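PDB 1SQ1: chorismate synthase from Campylobacter jejuni, which catalyses the elimination of phosphate from 5-enolpyruvylshikimate-3-phosphate to give chorismate, probably with reduced FMN as cofactor. Local coordinates for residues 204-218 and 280-294. Residues are numbered along the deposited sequence; the frame is centred on the assembly and turned at random.
Sequences GAAVFTKVSGMLIGL and ISNGENLILKTYFKP. With SO4 (sulfate ion), chain B.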
loop_
_atom_site.group_PDB
_atom_site.type_symbol
_atom_site.label_atom_id
_atom_site.label_comp_id
_atom_site.label_asym_id
_atom_site.label_seq_id
_atom_site.Cartn_x
_atom_site.Cartn_y
_atom_site.Cartn_z
ATOM N N GLY A 204 -28.697 -11.169 18.699
ATOM C CA GLY A 204 -28.194 -10.236 17.702
ATOM C C GLY A 204 -28.777 -8.838 17.841
ATOM O O GLY A 204 -29.572 -8.585 18.749
ATOM N N ALA A 205 -28.377 -7.932 16.948
ATOM C CA ALA A 205 -28.858 -6.545 16.955
ATOM C C ALA A 205 -28.610 -5.838 15.617
ATOM O O ALA A 205 -27.696 -6.199 14.883
ATOM C CB ALA A 205 -28.195 -5.767 18.085
ATOM N N ALA A 206 -29.437 -4.839 15.309
ATOM C CA ALA A 206 -29.312 -4.069 14.071
ATOM C C ALA A 206 -28.918 -2.611 14.369
ATOM O O ALA A 206 -29.667 -1.875 15.022
ATOM C CB ALA A 206 -30.618 -4.111 13.306
ATOM N N VAL A 207 -27.744 -2.201 13.892
ATOM C CA VAL A 207 -27.267 -0.846 14.129
ATOM C C VAL A 207 -27.510 0.110 12.977
ATOM O O VAL A 207 -27.473 -0.286 11.807
ATOM C CB VAL A 207 -25.777 -0.840 14.452
ATOM C CG1 VAL A 207 -25.255 0.577 14.446
ATOM C CG2 VAL A 207 -25.555 -1.479 15.810
ATOM N N PHE A 208 -27.764 1.371 13.326
ATOM C CA PHE A 208 -28.012 2.421 12.341
ATOM C C PHE A 208 -27.003 3.562 12.474
ATOM O O PHE A 208 -26.931 4.222 13.509
ATOM C CB PHE A 208 -29.418 2.993 12.513
ATOM C CG PHE A 208 -29.744 4.093 11.543
ATOM C CD1 PHE A 208 -29.829 3.834 10.178
ATOM C CD2 PHE A 208 -29.961 5.392 11.991
ATOM C CE1 PHE A 208 -30.128 4.856 9.271
ATOM C CE2 PHE A 208 -30.258 6.418 11.089
ATOM C CZ PHE A 208 -30.342 6.150 9.730
ATOM N N THR A 209 -26.223 3.792 11.425
ATOM C CA THR A 209 -25.236 4.864 11.444
ATOM C C THR A 209 -25.619 5.930 10.440
ATOM O O THR A 209 -25.705 5.674 9.240
ATOM C CB THR A 209 -23.840 4.381 11.076
ATOM O OG1 THR A 209 -23.441 3.312 11.947
ATOM C CG2 THR A 209 -22.869 5.530 11.208
ATOM N N LYS A 210 -25.849 7.130 10.949
ATOM C CA LYS A 210 -26.229 8.253 10.118
ATOM C C LYS A 210 -25.117 9.283 10.115
ATOM O O LYS A 210 -24.541 9.586 11.162
ATOM C CB LYS A 210 -27.524 8.869 10.649
ATOM C CG LYS A 210 -27.877 10.218 10.056
ATOM C CD LYS A 210 -29.372 10.441 10.119
ATOM C CE LYS A 210 -29.718 11.877 10.450
ATOM N NZ LYS A 210 -29.390 12.181 11.875
ATOM N N VAL A 211 -24.796 9.806 8.935
ATOM C CA VAL A 211 -23.758 10.818 8.824
ATOM C C VAL A 211 -24.352 12.047 8.148
ATOM O O VAL A 211 -24.869 11.960 7.030
ATOM C CB VAL A 211 -22.560 10.307 8.006
ATOM C CG1 VAL A 211 -21.417 11.297 8.093
ATOM C CG2 VAL A 211 -22.121 8.947 8.516
ATOM N N SER A 212 -24.289 13.184 8.837
ATOM C CA SER A 212 -24.829 14.446 8.329
ATOM C C SER A 212 -23.711 15.426 8.001
ATOM O O SER A 212 -22.561 15.232 8.406
ATOM C CB SER A 212 -25.735 15.084 9.373
ATOM O OG SER A 212 -24.987 15.336 10.552
ATOM N N GLY A 213 -24.065 16.491 7.285
ATOM C CA GLY A 213 -23.085 17.490 6.904
ATOM C C GLY A 213 -22.086 16.874 5.956
ATOM O O GLY A 213 -20.893 17.165 6.004
HETATM N N MSE A 214 -22.576 16.003 5.085
HETATM C CA MSE A 214 -21.707 15.332 4.137
HETATM C C MSE A 214 -21.236 16.224 2.997
HETATM O O MSE A 214 -22.036 16.939 2.392
HETATM C CB MSE A 214 -22.416 14.100 3.567
HETATM C CG MSE A 214 -22.299 12.859 4.440
HETATM SE SE MSE A 214 -20.457 12.295 4.588
HETATM C CE MSE A 214 -20.148 11.915 2.715
ATOM N N LEU A 215 -19.934 16.182 2.710
ATOM C CA LEU A 215 -19.373 16.964 1.611
ATOM C C LEU A 215 -19.668 16.169 0.348
ATOM O O LEU A 215 -20.277 15.111 0.431
ATOM C CB LEU A 215 -17.857 17.143 1.785
ATOM C CG LEU A 215 -17.432 17.740 3.129
ATOM C CD1 LEU A 215 -15.921 17.841 3.212
ATOM C CD2 LEU A 215 -18.074 19.096 3.297
ATOM N N ILE A 216 -19.254 16.665 -0.813
ATOM C CA ILE A 216 -19.489 15.950 -2.065
ATOM C C ILE A 216 -18.169 15.479 -2.650
ATOM O O ILE A 216 -17.161 16.152 -2.520
ATOM C CB ILE A 216 -20.208 16.842 -3.105
ATOM C CG1 ILE A 216 -21.691 16.957 -2.754
ATOM C CG2 ILE A 216 -20.060 16.264 -4.508
ATOM C CD1 ILE A 216 -22.459 17.867 -3.675
ATOM N N GLY A 217 -18.165 14.306 -3.268
ATOM C CA GLY A 217 -16.933 13.818 -3.854
ATOM C C GLY A 217 -16.035 12.987 -2.956
ATOM O O GLY A 217 -14.960 12.587 -3.386
ATOM N N LEU A 218 -16.442 12.737 -1.717
ATOM C CA LEU A 218 -15.633 11.909 -0.837
ATOM C C LEU A 218 -15.673 10.459 -1.325
ATOM O O LEU A 218 -16.733 9.839 -1.375
ATOM C CB LEU A 218 -16.150 11.993 0.591
ATOM C CG LEU A 218 -15.834 13.322 1.265
ATOM C CD1 LEU A 218 -16.382 13.332 2.679
ATOM C CD2 LEU A 218 -14.328 13.526 1.282
ATOM N N ILE A 280 -19.020 7.596 -4.807
ATOM C CA ILE A 280 -18.602 8.871 -4.249
ATOM C C ILE A 280 -19.840 9.474 -3.596
ATOM O O ILE A 280 -20.963 9.248 -4.074
ATOM C CB ILE A 280 -17.999 9.801 -5.354
ATOM C CG1 ILE A 280 -19.082 10.320 -6.288
ATOM C CG2 ILE A 280 -16.994 9.017 -6.194
ATOM C CD1 ILE A 280 -19.662 11.660 -5.864
ATOM N N SER A 281 -19.636 10.199 -2.493
ATOM C CA SER A 281 -20.734 10.828 -1.746
ATOM C C SER A 281 -21.349 11.946 -2.571
ATOM O O SER A 281 -20.628 12.666 -3.260
ATOM C CB SER A 281 -20.226 11.392 -0.417
ATOM O OG SER A 281 -19.204 12.341 -0.624
ATOM N N ASN A 282 -22.673 12.092 -2.497
ATOM C CA ASN A 282 -23.386 13.110 -3.268
ATOM C C ASN A 282 -23.864 14.312 -2.447
ATOM O O ASN A 282 -24.556 15.187 -2.967
ATOM C CB ASN A 282 -24.597 12.480 -3.952
ATOM C CG ASN A 282 -25.685 12.099 -2.967
ATOM O OD1 ASN A 282 -25.539 12.288 -1.754
ATOM N ND2 ASN A 282 -26.788 11.563 -3.482
ATOM N N GLY A 283 -23.508 14.353 -1.168
ATOM C CA GLY A 283 -23.936 15.454 -0.327
ATOM C C GLY A 283 -24.999 15.028 0.670
ATOM O O GLY A 283 -24.980 15.444 1.828
ATOM N N GLU A 284 -25.932 14.186 0.239
ATOM C CA GLU A 284 -26.986 13.732 1.137
ATOM C C GLU A 284 -26.434 13.003 2.354
ATOM O O GLU A 284 -25.282 12.581 2.368
ATOM C CB GLU A 284 -27.958 12.834 0.382
ATOM C CG GLU A 284 -28.743 13.577 -0.671
ATOM C CD GLU A 284 -29.601 14.690 -0.084
ATOM O OE1 GLU A 284 -29.331 15.882 -0.374
ATOM O OE2 GLU A 284 -30.542 14.370 0.679
ATOM N N ASN A 285 -27.264 12.858 3.379
ATOM C CA ASN A 285 -26.855 12.170 4.596
ATOM C C ASN A 285 -26.420 10.773 4.243
ATOM O O ASN A 285 -26.700 10.292 3.144
ATOM C CB ASN A 285 -28.016 12.078 5.565
ATOM C CG ASN A 285 -28.481 13.425 6.030
ATOM O OD1 ASN A 285 -27.940 13.977 6.985
ATOM N ND2 ASN A 285 -29.478 13.979 5.346
ATOM N N LEU A 286 -25.757 10.110 5.180
ATOM C CA LEU A 286 -25.286 8.755 4.945
ATOM C C LEU A 286 -26.169 7.787 5.717
ATOM O O LEU A 286 -26.315 7.913 6.933
ATOM C CB LEU A 286 -23.824 8.631 5.391
ATOM C CG LEU A 286 -22.729 8.166 4.413
ATOM C CD1 LEU A 286 -22.933 8.708 2.997
ATOM C CD2 LEU A 286 -21.396 8.606 4.971
ATOM N N ILE A 287 -26.771 6.837 5.006
ATOM C CA ILE A 287 -27.640 5.836 5.629
ATOM C C ILE A 287 -26.960 4.477 5.594
ATOM O O ILE A 287 -27.022 3.770 4.594
ATOM C CB ILE A 287 -28.991 5.709 4.892
ATOM C CG1 ILE A 287 -29.598 7.095 4.659
ATOM C CG2 ILE A 287 -29.953 4.871 5.721
ATOM C CD1 ILE A 287 -29.855 7.851 5.932
ATOM N N LEU A 288 -26.323 4.118 6.701
ATOM C CA LEU A 288 -25.596 2.860 6.801
ATOM C C LEU A 288 -26.191 1.970 7.870
ATOM O O LEU A 288 -26.445 2.423 8.975
ATOM C CB LEU A 288 -24.134 3.129 7.166
ATOM C CG LEU A 288 -23.441 4.212 6.362
ATOM C CD1 LEU A 288 -21.983 4.292 6.764
ATOM C CD2 LEU A 288 -23.596 3.905 4.890
ATOM N N LYS A 289 -26.407 0.703 7.555
ATOM C CA LYS A 289 -26.953 -0.194 8.554
ATOM C C LYS A 289 -26.049 -1.401 8.726
ATOM O O LYS A 289 -25.703 -2.064 7.747
ATOM C CB LYS A 289 -28.362 -0.634 8.165
ATOM C CG LYS A 289 -29.313 0.492 7.813
ATOM C CD LYS A 289 -30.703 -0.065 7.662
ATOM C CE LYS A 289 -31.656 0.911 6.993
ATOM N NZ LYS A 289 -31.306 1.112 5.547
ATOM N N THR A 290 -25.665 -1.669 9.975
ATOM C CA THR A 290 -24.793 -2.794 10.325
ATOM C C THR A 290 -25.527 -3.790 11.228
ATOM O O THR A 290 -25.945 -3.451 12.341
ATOM C CB THR A 290 -23.554 -2.326 11.090
ATOM O OG1 THR A 290 -22.872 -1.339 10.322
ATOM C CG2 THR A 290 -22.616 -3.482 11.333
ATOM N N TYR A 291 -25.652 -5.026 10.759
ATOM C CA TYR A 291 -26.329 -6.070 11.511
ATOM C C TYR A 291 -25.394 -6.999 12.262
ATOM O O TYR A 291 -24.589 -7.711 11.673
ATOM C CB TYR A 291 -27.199 -6.872 10.562
ATOM C CG TYR A 291 -28.210 -6.003 9.880
ATOM C CD1 TYR A 291 -29.403 -5.663 10.509
ATOM C CD2 TYR A 291 -27.946 -5.460 8.633
ATOM C CE1 TYR A 291 -30.305 -4.800 9.909
ATOM C CE2 TYR A 291 -28.841 -4.594 8.025
ATOM C CZ TYR A 291 -30.014 -4.269 8.670
ATOM O OH TYR A 291 -30.881 -3.391 8.079
ATOM N N PHE A 292 -25.530 -6.994 13.577
ATOM C CA PHE A 292 -24.713 -7.825 14.429
ATOM C C PHE A 292 -25.389 -9.147 14.793
ATOM O O PHE A 292 -26.594 -9.200 15.073
ATOM C CB PHE A 292 -24.375 -7.077 15.713
ATOM C CG PHE A 292 -23.408 -5.942 15.526
ATOM C CD1 PHE A 292 -23.799 -4.767 14.889
ATOM C CD2 PHE A 292 -22.121 -6.030 16.041
ATOM C CE1 PHE A 292 -22.927 -3.705 14.765
ATOM C CE2 PHE A 292 -21.239 -4.971 15.921
ATOM C CZ PHE A 292 -21.642 -3.801 15.287
ATOM N N LYS A 293 -24.601 -10.217 14.800
ATOM C CA LYS A 293 -25.120 -11.530 15.155
ATOM C C LYS A 293 -24.989 -11.670 16.661
ATOM O O LYS A 293 -24.313 -10.865 17.309
ATOM C CB LYS A 293 -24.307 -12.630 14.473
ATOM C CG LYS A 293 -22.946 -12.902 15.110
ATOM C CD LYS A 293 -22.179 -14.013 14.382
ATOM C CE LYS A 293 -20.867 -14.332 15.092
ATOM N NZ LYS A 293 -20.237 -15.561 14.547
ATOM N N PRO A 294 -25.649 -12.680 17.245
ATOM C CA PRO A 294 -25.538 -12.848 18.692
ATOM C C PRO A 294 -24.129 -13.287 19.078
ATOM O O PRO A 294 -23.501 -14.106 18.400
ATOM C CB PRO A 294 -26.596 -13.904 19.004
ATOM C CG PRO A 294 -26.710 -14.666 17.721
ATOM C CD PRO A 294 -26.672 -13.580 16.692
HETATM S S SO4 B . -17.334 -12.694 13.276
HETATM O O1 SO4 B . -16.769 -12.832 14.637
HETATM O O2 SO4 B . -16.411 -13.286 12.270
HETATM O O3 SO4 B . -18.633 -13.392 13.197
HETATM O O4 SO4 B . -17.519 -11.262 12.967
#
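Eight backbone hydrogen bonds tie Ala-205, Val-207, Thr-209 and Val-211 to Phe-292, Thr-290, Leu-288 and Leu-286, two for each antiparallel pair. Beyond the end of strand 205-212, Ser-281, on the short strand 280-281, holds the loop 215-218. Its OG, set between its own backbone N and carbonyl carbon (chi1 59°), gives a bond to Leu-215 O at 3.2 Å, from above the carbonyl plane, and takes one from Leu-218 N at 3.0 Å, while the backbone O of Ser-281 accepts from Gly-217 N. Strand 205-212, the middle one, and 286-292 beside it lie in a five-stranded antiparallel sheet, between strands 148-156 and 240-245. On the face carrying Val-207 and Val-211, which helix 325-346 covers, Val-211 and Leu-286 lie side by side, CB to CB 3.4 Å, and the selenium of Met-214 reaches Leu-286 CD2. Further along, Val-207 CG2 packs on Phe-292 CE1 at 3.6 Å. On the other face Ile-287 CG2 meets the Phe-208 ring edge-on, 3.6 Å from CE1, and Tyr-291 CD1 abuts Ala-206 CB; Tyr-291 OH hydrogen-bonds to Glu-244, and Lys-289 forms a salt bridge with Glu-165. Lys-293 and Pro-294 belong to the predicted FMN site; Lys-293 NZ makes a weak hydrogen bond to a sulfate ion, probably from the crystallisation liquor, which Ala-239 N also binds.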